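Local coordinates for protein jasmonate-induced oxygenase 2 (Arabidopsis thaliana, PDB 6LSV) that hydroxylates the plant defence hormone jasmonate to 12-hydroxyjasmonate, using iron, molecular oxygen and 2-oxoglutarate, which is converted to succinate and carbon dioxide, at residues L141-H146 with I203-R208; H227-G232 with A298-P303. All coordinates share one frame; numbering follows the deposited sequence.

Contact 1: residues L141-H146 with I203-R208; sequences LHLLPH and IGACLR. With JAA ({(1R,2R)-3-oxo-2-[(2Z)-pent-2-en-1-yl]cyclopentyl}acetic acid), chain D.
The imidazole of His142 meets the neighbouring strand obliquely, its ND1 lying 3.7 Å from CB of Cys206, while Phe140 packs against the same ring edge-to-face. The second flat group is the Arg208 guanidinium. At its edge, in plane, NH1 donates to the ketone O01 of jasmonate over 3.0 Å, and C14 of the pentenyl chain lies over one face; the side chain, extended from CG to NE, carries the group out to the ligand. NE is hydrogen-bonded to Asn210 OD1, and Tyr138 adds a cation-pi contact.

The backbones illustrate a classic beta bulge in an antiparallel pair. Leu141 and Leu207 exchange two backbone hydrogen bonds, and His142 then faces Cys206 as a non-hydrogen-bonded pair. Beyond it, Leu143 and Leu144 both oppose Ala205, whose O accepts from both amides, that of Leu144 arriving in the carbonyl plane on a lone pair. On the face opposite His142, Leu141 CD1 and Leu143 CD1 both pack on Leu207 CB, the latter at 4.0 Å.

Strand 204-212 sits between strand 137-144 and strand 294-302 in the main sheet, with Val173 of helix 161-186 packed on Leu144 and Ala205.

Contact 2: residues H227-G232 with A298-P303; sequences HSDPGG and AFFYNP. With FE (Fe (III) ion), chain E; JAA ({(1R,2R)-3-oxo-2-[(2Z)-pent-2-en-1-yl]cyclopentyl}acetic acid), chain D; AKG (2-oxoglutaric acid), chain C.
Asp229 and Phe300 meet beside the iron of a double-stranded beta-helix (jelly-roll) dioxygenase, in which 227-232 supplies the HxD part of the facial triad of two histidines and one carboxylate, and 298-303 is the end of strand 294-302 and the residue after it.

Metal coordination comes first. His227 binds through NE2 at 2.4 Å and Asp229 through OD1 at 2.5 Å, His284 completes the triad, and O1 of 2-oxoglutarate is a further ligand. Second-shell bonds position the two side chains: His227 ND1 is tied to the backbone O of Ser225, and Asp229 OD2 to Thr234 OG1, which helps fix the rotation of the carboxylate.

Van der Waals contacts round the ring and the ligands form the second group. Phe300 has CG anti to its carbonyl carbon (chi1 -55°), a setting that brings the ring toward the metal loop; CE1 lies 4.0 Å from Asp229 OD1, with carboxylate and ring planes 73° apart. CZ of the same ring lies 3.9 Å from C09 of jasmonate. The terminal C15 of the pentenyl chain, the carbon hydroxylated in the reaction, lies 4.3 Å from the iron, consistent with delivery of this end of the substrate to the metal. On the strand, Ala298 CB approaches O1 of 2-oxoglutarate.

Backbone-to-side-chain hydrogen bonding joins the far ends. Asn302 OD1 reaches over the 231-232 backbone and accepts the Gly232 N-H, with OD1 and N 3.2 Å apart, in the carbonyl plane on a lone pair.

Overall arrangement
Coming from the N terminus, the chain reaches contact 1 at strand 137-144, after strands 47-49, 77-81 and 120-122, then passes through helices 161-186 and 193-197 before strand 204-212 returns antiparallel beside it, closing a largely helical excursion. Contact 2 opens afterwards, at the loop following strand 224-225, and closes when strand 294-302 arrives after a mostly strand and loop section. The two closures are therefore in series, neither nested nor crossed. Space brings them together: strands 204-212 and 294-302 are sheet neighbours, with Gly204 O to Asn302 N at 2.8 Å. Contact 1 ties the N-terminal family region to the oxygenase core, contact 2 joins the sheet to the iron loop, and jasmonate touches both.

Contact 1: residues L141-H146 with I203-R208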
ATOM      1  N   LEU A 141       5.386  10.198   1.517  1.00 22.87           N
ATOM      2  CA  LEU A 141       6.369  10.987   0.788  1.00 20.76           C
ATOM      3  C   LEU A 141       6.551  10.386  -0.598  1.00 25.49           C
ATOM      4  O   LEU A 141       6.244   9.214  -0.834  1.00 28.42           O
ATOM      5  CB  LEU A 141       7.715  11.054   1.532  1.00 28.09           C
ATOM      6  CG  LEU A 141       8.474   9.748   1.814  1.00 29.57           C
ATOM      7  CD1 LEU A 141       9.445   9.388   0.688  1.00 27.37           C
ATOM      8  CD2 LEU A 141       9.214   9.826   3.146  1.00 23.58           C
ATOM      9  N   HIS A 142       7.068  11.201  -1.513  1.00 25.74           N
ATOM     10  CA  HIS A 142       7.340  10.775  -2.878  1.00 22.89           C
ATOM     11  C   HIS A 142       8.817  10.444  -3.055  1.00 29.96           C
ATOM     12  O   HIS A 142       9.688  11.051  -2.426  1.00 31.61           O
ATOM     13  CB  HIS A 142       6.940  11.860  -3.877  1.00 26.79           C
ATOM     14  CG  HIS A 142       5.461  12.033  -4.027  1.00 33.17           C
ATOM     15  ND1 HIS A 142       4.667  11.114  -4.681  1.00 33.35           N
ATOM     16  CD2 HIS A 142       4.631  13.018  -3.612  1.00 26.08           C
ATOM     17  CE1 HIS A 142       3.413  11.526  -4.659  1.00 30.34           C
ATOM     18  NE2 HIS A 142       3.363  12.679  -4.017  1.00 25.69           N
ATOM     19  N   LEU A 143       9.090   9.473  -3.924  1.00 30.74           N
ATOM     20  CA  LEU A 143      10.449   9.119  -4.329  1.00 32.63           C
ATOM     21  C   LEU A 143      10.724   9.401  -5.797  1.00 32.69           C
ATOM     22  O   LEU A 143      11.791   9.918  -6.131  1.00 36.68           O
ATOM     23  CB  LEU A 143      10.724   7.639  -4.045  1.00 26.22           C
ATOM     24  CG  LEU A 143      10.567   7.197  -2.590  1.00 30.48           C
ATOM     25  CD1 LEU A 143      10.021   5.781  -2.531  1.00 36.28           C
ATOM     26  CD2 LEU A 143      11.889   7.298  -1.854  1.00 32.42           C
ATOM     27  N   LEU A 144       9.785   9.075  -6.679  1.00 28.13           N
ATOM     28  CA  LEU A 144       9.848   9.414  -8.091  1.00 30.62           C
ATOM     29  C   LEU A 144       8.476   9.901  -8.529  1.00 32.52           C
ATOM     30  O   LEU A 144       7.459   9.474  -7.968  1.00 32.78           O
ATOM     31  CB  LEU A 144      10.270   8.212  -8.949  1.00 35.43           C
ATOM     32  CG  LEU A 144      11.699   7.704  -8.775  1.00 29.21           C
ATOM     33  CD1 LEU A 144      11.859   6.402  -9.530  1.00 26.62           C
ATOM     34  CD2 LEU A 144      12.701   8.741  -9.257  1.00 25.56           C
ATOM     35  N   PRO A 145       8.409  10.800  -9.525  1.00 31.41           N
ATOM     36  CA  PRO A 145       9.513  11.407 -10.282  1.00 33.42           C
ATOM     37  C   PRO A 145      10.321  12.414  -9.457  1.00 34.80           C
ATOM     38  O   PRO A 145       9.899  12.787  -8.361  1.00 32.13           O
ATOM     39  CB  PRO A 145       8.793  12.097 -11.443  1.00 34.30           C
ATOM     40  CG  PRO A 145       7.454  12.433 -10.891  1.00 29.62           C
ATOM     41  CD  PRO A 145       7.098  11.283  -9.990  1.00 30.36           C
ATOM     42  N   HIS A 146      11.464  12.852  -9.994  1.00 32.45           N
ATOM     43  CA  HIS A 146      12.427  13.599  -9.188  1.00 34.94           C
ATOM     44  C   HIS A 146      11.933  14.994  -8.829  1.00 37.06           C
ATOM     45  O   HIS A 146      12.307  15.522  -7.775  1.00 38.77           O
ATOM     46  CB  HIS A 146      13.764  13.686  -9.921  1.00 31.47           C
ATOM     47  CG  HIS A 146      14.601  12.454  -9.786  1.00 41.63           C
ATOM     48  ND1 HIS A 146      15.322  12.167  -8.647  1.00 47.25           N
ATOM     49  CD2 HIS A 146      14.827  11.431 -10.643  1.00 43.83           C
ATOM     50  CE1 HIS A 146      15.957  11.020  -8.809  1.00 45.62           C
ATOM     51  NE2 HIS A 146      15.675  10.553 -10.012  1.00 45.73           N
ATOM     52  N   ILE A 203       8.426   6.622 -14.230  1.00 31.45           N
ATOM     53  CA  ILE A 203       7.267   6.142 -13.494  1.00 27.45           C
ATOM     54  C   ILE A 203       7.137   6.958 -12.215  1.00 32.49           C
ATOM     55  O   ILE A 203       7.893   7.911 -11.993  1.00 35.49           O
ATOM     56  CB  ILE A 203       7.394   4.640 -13.189  1.00 29.72           C
ATOM     57  CG1 ILE A 203       8.782   4.326 -12.626  1.00 29.36           C
ATOM     58  CG2 ILE A 203       7.180   3.830 -14.449  1.00 31.17           C
ATOM     59  CD1 ILE A 203       8.893   4.452 -11.121  1.00 31.57           C
ATOM     60  N   GLY A 204       6.193   6.581 -11.364  1.00 33.42           N
ATOM     61  CA  GLY A 204       6.018   7.201 -10.061  1.00 30.94           C
ATOM     62  C   GLY A 204       6.335   6.199  -8.966  1.00 32.01           C
ATOM     63  O   GLY A 204       6.050   5.005  -9.103  1.00 33.11           O
ATOM     64  N   ALA A 205       6.931   6.690  -7.885  1.00 31.13           N
ATOM     65  CA  ALA A 205       7.255   5.859  -6.734  1.00 28.57           C
ATOM     66  C   ALA A 205       7.047   6.690  -5.485  1.00 22.98           C
ATOM     67  O   ALA A 205       7.659   7.752  -5.341  1.00 26.14           O
ATOM     68  CB  ALA A 205       8.696   5.344  -6.803  1.00 30.29           C
ATOM     69  N   CYS A 206       6.182   6.225  -4.596  1.00 24.60           N
ATOM     70  CA  CYS A 206       5.969   6.890  -3.324  1.00 26.88           C
ATOM     71  C   CYS A 206       5.995   5.857  -2.205  1.00 24.51           C
ATOM     72  O   CYS A 206       5.990   4.643  -2.434  1.00 20.89           O
ATOM     73  CB  CYS A 206       4.666   7.706  -3.317  1.00 21.25           C
ATOM     74  SG  CYS A 206       3.270   6.943  -4.154  1.00 23.01           S
ATOM     75  N   LEU A 207       6.047   6.365  -0.980  1.00 22.60           N
ATOM     76  CA  LEU A 207       6.221   5.551   0.209  1.00 20.52           C
ATOM     77  C   LEU A 207       5.236   6.019   1.264  1.00 21.04           C
ATOM     78  O   LEU A 207       5.124   7.220   1.525  1.00 24.71           O
ATOM     79  CB  LEU A 207       7.658   5.653   0.732  1.00 21.44           C
ATOM     80  CG  LEU A 207       7.958   4.868   2.008  1.00 24.46           C
ATOM     81  CD1 LEU A 207       7.890   3.373   1.735  1.00 27.48           C
ATOM     82  CD2 LEU A 207       9.315   5.260   2.587  1.00 21.59           C
ATOM     83  N   ARG A 208       4.508   5.074   1.850  1.00 18.03           N
ATOM     84  CA  ARG A 208       3.649   5.349   2.992  1.00 19.49           C
ATOM     85  C   ARG A 208       3.993   4.355   4.088  1.00 21.53           C
ATOM     86  O   ARG A 208       3.928   3.141   3.870  1.00 21.03           O
ATOM     87  CB  ARG A 208       2.162   5.258   2.636  1.00 22.85           C
ATOM     88  CG  ARG A 208       1.295   4.985   3.857  1.00 23.11           C
ATOM     89  CD  ARG A 208      -0.137   5.437   3.690  1.00 22.81           C
ATOM     90  NE  ARG A 208      -0.965   4.951   4.791  1.00 23.73           N
ATOM     91  CZ  ARG A 208      -2.131   5.483   5.146  1.00 22.51           C
ATOM     92  NH1 ARG A 208      -2.612   6.527   4.485  1.00 21.65           N
ATOM     93  NH2 ARG A 208      -2.813   4.972   6.162  1.00 23.29           N
TER
HETATM   94  O01 JAA D 402      -1.790   7.728   1.895  1.00 23.38           O
HETATM   95  O02 JAA D 402      -1.018   7.817  -4.420  1.00 22.94           O
HETATM   96  O03 JAA D 402      -2.625   9.276  -4.295  1.00 28.24           O
HETATM   97  C04 JAA D 402      -1.893   7.822  -1.481  1.00 26.64           C
HETATM   98  C05 JAA D 402      -2.539   7.183  -0.132  1.00 25.45           C
HETATM   99  C06 JAA D 402      -1.938   9.351  -1.221  1.00 23.20           C
HETATM  100  C07 JAA D 402      -2.142   9.506   0.136  1.00 22.68           C
HETATM  101  C08 JAA D 402      -2.122   8.001   0.790  1.00 24.18           C
HETATM  102  C09 JAA D 402      -2.003   5.709   0.135  1.00 26.23           C
HETATM  103  C10 JAA D 402      -2.647   7.495  -2.649  1.00 20.51           C
HETATM  104  C11 JAA D 402      -2.883   4.688  -0.588  1.00 27.21           C
HETATM  105  C12 JAA D 402      -2.064   8.237  -3.856  1.00 23.78           C
HETATM  106  C13 JAA D 402      -3.354   3.618   0.024  1.00 24.01           C
HETATM  107  C14 JAA D 402      -3.046   3.345   1.494  1.00 28.82           C
HETATM  108  C15 JAA D 402      -4.350   3.094   2.251  1.00 26.05           C

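Contact 2: residues H227-G232 with A298-P303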
ATOM      1  N   HIS A 227      -9.551  -1.888   1.503  1.00 20.43           N
ATOM      2  CA  HIS A 227      -9.232  -1.151   0.289  1.00 24.06           C
ATOM      3  C   HIS A 227      -8.308  -1.999  -0.572  1.00 27.54           C
ATOM      4  O   HIS A 227      -7.629  -2.906  -0.083  1.00 29.12           O
ATOM      5  CB  HIS A 227      -8.553   0.187   0.590  1.00 23.84           C
ATOM      6  CG  HIS A 227      -7.138   0.042   1.050  1.00 24.11           C
ATOM      7  ND1 HIS A 227      -6.804  -0.556   2.246  1.00 25.99           N
ATOM      8  CD2 HIS A 227      -5.969   0.403   0.471  1.00 29.45           C
ATOM      9  CE1 HIS A 227      -5.491  -0.552   2.387  1.00 27.13           C
ATOM     10  NE2 HIS A 227      -4.960   0.022   1.323  1.00 28.37           N
ATOM     11  N   SER A 228      -8.293  -1.689  -1.862  1.00 24.57           N
ATOM     12  CA  SER A 228      -7.204  -2.074  -2.742  1.00 25.79           C
ATOM     13  C   SER A 228      -6.366  -0.837  -3.036  1.00 29.42           C
ATOM     14  O   SER A 228      -6.868   0.293  -3.008  1.00 28.87           O
ATOM     15  CB  SER A 228      -7.719  -2.695  -4.046  1.00 21.79           C
ATOM     16  OG  SER A 228      -8.610  -1.828  -4.723  1.00 21.82           O
ATOM     17  N   ASP A 229      -5.084  -1.051  -3.295  1.00 24.00           N
ATOM     18  CA  ASP A 229      -4.190   0.070  -3.556  1.00 24.22           C
ATOM     19  C   ASP A 229      -4.505   0.680  -4.917  1.00 24.09           C
ATOM     20  O   ASP A 229      -4.641  -0.053  -5.903  1.00 25.63           O
ATOM     21  CB  ASP A 229      -2.737  -0.384  -3.496  1.00 25.15           C
ATOM     22  CG  ASP A 229      -2.330  -0.814  -2.106  1.00 29.65           C
ATOM     23  OD1 ASP A 229      -2.835  -0.215  -1.136  1.00 30.08           O
ATOM     24  OD2 ASP A 229      -1.522  -1.757  -1.980  1.00 34.06           O
ATOM     25  N   PRO A 230      -4.635   2.006  -5.010  1.00 25.04           N
ATOM     26  CA  PRO A 230      -5.042   2.611  -6.289  1.00 20.90           C
ATOM     27  C   PRO A 230      -3.997   2.500  -7.385  1.00 21.02           C
ATOM     28  O   PRO A 230      -4.364   2.487  -8.567  1.00 19.89           O
ATOM     29  CB  PRO A 230      -5.301   4.078  -5.914  1.00 15.18           C
ATOM     30  CG  PRO A 230      -4.492   4.307  -4.682  1.00 16.24           C
ATOM     31  CD  PRO A 230      -4.475   3.005  -3.939  1.00 22.02           C
ATOM     32  N   GLY A 231      -2.716   2.426  -7.038  1.00 18.57           N
ATOM     33  CA  GLY A 231      -1.651   2.508  -8.015  1.00 19.66           C
ATOM     34  C   GLY A 231      -1.384   1.200  -8.732  1.00 20.05           C
ATOM     35  O   GLY A 231      -2.241   0.317  -8.825  1.00 18.47           O
ATOM     36  N   GLY A 232      -0.160   1.083  -9.245  1.00 19.44           N
ATOM     37  CA  GLY A 232       0.241  -0.060 -10.043  1.00 19.47           C
ATOM     38  C   GLY A 232       0.469  -1.318  -9.234  1.00 19.27           C
ATOM     39  O   GLY A 232      -0.326  -2.259  -9.305  1.00 18.86           O
ATOM     40  N   ALA A 298       4.797   0.588   3.077  1.00 28.10           N
ATOM     41  CA  ALA A 298       4.093   0.377   1.818  1.00 21.40           C
ATOM     42  C   ALA A 298       4.775   1.204   0.736  1.00 21.62           C
ATOM     43  O   ALA A 298       4.675   2.435   0.729  1.00 22.43           O
ATOM     44  CB  ALA A 298       2.618   0.748   1.946  1.00 23.19           C
ATOM     45  N   PHE A 299       5.464   0.525  -0.173  1.00 23.29           N
ATOM     46  CA  PHE A 299       6.086   1.155  -1.328  1.00 22.52           C
ATOM     47  C   PHE A 299       5.149   1.017  -2.521  1.00 25.54           C
ATOM     48  O   PHE A 299       4.712  -0.092  -2.848  1.00 21.52           O
ATOM     49  CB  PHE A 299       7.443   0.510  -1.615  1.00 24.24           C
ATOM     50  CG  PHE A 299       8.104   0.990  -2.876  1.00 24.58           C
ATOM     51  CD1 PHE A 299       7.921   0.314  -4.072  1.00 22.80           C
ATOM     52  CD2 PHE A 299       8.930   2.103  -2.859  1.00 24.46           C
ATOM     53  CE1 PHE A 299       8.533   0.749  -5.232  1.00 24.71           C
ATOM     54  CE2 PHE A 299       9.544   2.543  -4.015  1.00 26.45           C
ATOM     55  CZ  PHE A 299       9.344   1.865  -5.203  1.00 27.02           C
ATOM     56  N   PHE A 300       4.832   2.141  -3.158  1.00 25.28           N
ATOM     57  CA  PHE A 300       3.900   2.176  -4.279  1.00 24.78           C
ATOM     58  C   PHE A 300       4.673   2.419  -5.569  1.00 25.95           C
ATOM     59  O   PHE A 300       5.391   3.417  -5.689  1.00 28.05           O
ATOM     60  CB  PHE A 300       2.839   3.259  -4.079  1.00 22.53           C
ATOM     61  CG  PHE A 300       2.075   3.138  -2.790  1.00 20.41           C
ATOM     62  CD1 PHE A 300       1.293   2.022  -2.524  1.00 22.25           C
ATOM     63  CD2 PHE A 300       2.135   4.147  -1.846  1.00 20.43           C
ATOM     64  CE1 PHE A 300       0.586   1.919  -1.332  1.00 23.44           C
ATOM     65  CE2 PHE A 300       1.431   4.051  -0.663  1.00 22.09           C
ATOM     66  CZ  PHE A 300       0.655   2.935  -0.406  1.00 21.83           C
ATOM     67  N   TYR A 301       4.522   1.506  -6.525  1.00 25.07           N
ATOM     68  CA  TYR A 301       5.123   1.621  -7.850  1.00 29.03           C
ATOM     69  C   TYR A 301       4.005   1.949  -8.834  1.00 27.38           C
ATOM     70  O   TYR A 301       3.145   1.106  -9.112  1.00 25.22           O
ATOM     71  CB  TYR A 301       5.845   0.329  -8.226  1.00 26.51           C
ATOM     72  CG  TYR A 301       6.760   0.444  -9.421  1.00 29.28           C
ATOM     73  CD1 TYR A 301       8.007   1.049  -9.311  1.00 30.34           C
ATOM     74  CD2 TYR A 301       6.385  -0.069 -10.654  1.00 29.72           C
ATOM     75  CE1 TYR A 301       8.854   1.139 -10.401  1.00 29.65           C
ATOM     76  CE2 TYR A 301       7.221   0.022 -11.749  1.00 32.15           C
ATOM     77  CZ  TYR A 301       8.452   0.629 -11.618  1.00 28.92           C
ATOM     78  OH  TYR A 301       9.285   0.720 -12.708  1.00 32.28           O
ATOM     79  N   ASN A 302       4.018   3.169  -9.361  1.00 25.53           N
ATOM     80  CA  ASN A 302       2.843   3.657 -10.060  1.00 28.10           C
ATOM     81  C   ASN A 302       3.171   4.056 -11.492  1.00 26.13           C
ATOM     82  O   ASN A 302       4.313   4.409 -11.800  1.00 27.08           O
ATOM     83  CB  ASN A 302       2.248   4.862  -9.322  1.00 28.61           C
ATOM     84  CG  ASN A 302       1.808   4.520  -7.914  1.00 25.30           C
ATOM     85  OD1 ASN A 302       1.319   3.421  -7.655  1.00 19.74           O
ATOM     86  ND2 ASN A 302       1.988   5.458  -6.993  1.00 29.20           N
ATOM     87  N   PRO A 303       2.193   4.003 -12.391  1.00 28.21           N
ATOM     88  CA  PRO A 303       2.403   4.557 -13.730  1.00 28.57           C
ATOM     89  C   PRO A 303       2.515   6.070 -13.670  1.00 30.17           C
ATOM     90  O   PRO A 303       1.968   6.716 -12.773  1.00 27.03           O
ATOM     91  CB  PRO A 303       1.152   4.121 -14.501  1.00 24.35           C
ATOM     92  CG  PRO A 303       0.118   3.892 -13.455  1.00 24.67           C
ATOM     93  CD  PRO A 303       0.849   3.416 -12.233  1.00 26.54           C
TER
HETATM   94 FE    FE E 403      -2.677  -0.720   1.257  1.00 56.84          FE
HETATM   95  O01 JAA D 402      -1.790   7.728   1.895  1.00 23.38           O
HETATM   96  O02 JAA D 402      -1.018   7.817  -4.420  1.00 22.94           O
HETATM   97  O03 JAA D 402      -2.625   9.276  -4.295  1.00 28.24           O
HETATM   98  C04 JAA D 402      -1.893   7.822  -1.481  1.00 26.64           C
HETATM   99  C05 JAA D 402      -2.539   7.183  -0.132  1.00 25.45           C
HETATM  100  C06 JAA D 402      -1.938   9.351  -1.221  1.00 23.20           C
HETATM  101  C07 JAA D 402      -2.142   9.506   0.136  1.00 22.68           C
HETATM  102  C08 JAA D 402      -2.122   8.001   0.790  1.00 24.18           C
HETATM  103  C09 JAA D 402      -2.003   5.709   0.135  1.00 26.23           C
HETATM  104  C10 JAA D 402      -2.647   7.495  -2.649  1.00 20.51           C
HETATM  105  C11 JAA D 402      -2.883   4.688  -0.588  1.00 27.21           C
HETATM  106  C12 JAA D 402      -2.064   8.237  -3.856  1.00 23.78           C
HETATM  107  C13 JAA D 402      -3.354   3.618   0.024  1.00 24.01           C
HETATM  108  C14 JAA D 402      -3.046   3.345   1.494  1.00 28.82           C
HETATM  109  C15 JAA D 402      -4.350   3.094   2.251  1.00 26.05           C
HETATM  110  C1  AKG C 401      -0.990  -0.369   3.228  1.00 34.61           C
HETATM  111  O1  AKG C 401      -0.813  -0.647   2.015  1.00 27.05           O
HETATM  112  O2  AKG C 401      -0.935   0.836   3.598  1.00 45.55           O
HETATM  113  C2  AKG C 401      -1.293  -1.495   4.223  1.00 40.34           C
HETATM  114  O5  AKG C 401      -2.277  -2.138   4.071  1.00 41.48           O
HETATM  115  C3  AKG C 401      -0.365  -1.814   5.404  1.00 29.82           C
HETATM  116  C4  AKG C 401      -0.339  -3.329   5.627  1.00 37.32           C
HETATM  117  C5  AKG C 401       0.193  -3.671   7.021  1.00 30.38           C
HETATM  118  O3  AKG C 401       0.795  -4.756   7.234  1.00 16.58           O
HETATM  119  O4  AKG C 401       0.021  -2.858   7.962  1.00 36.40           O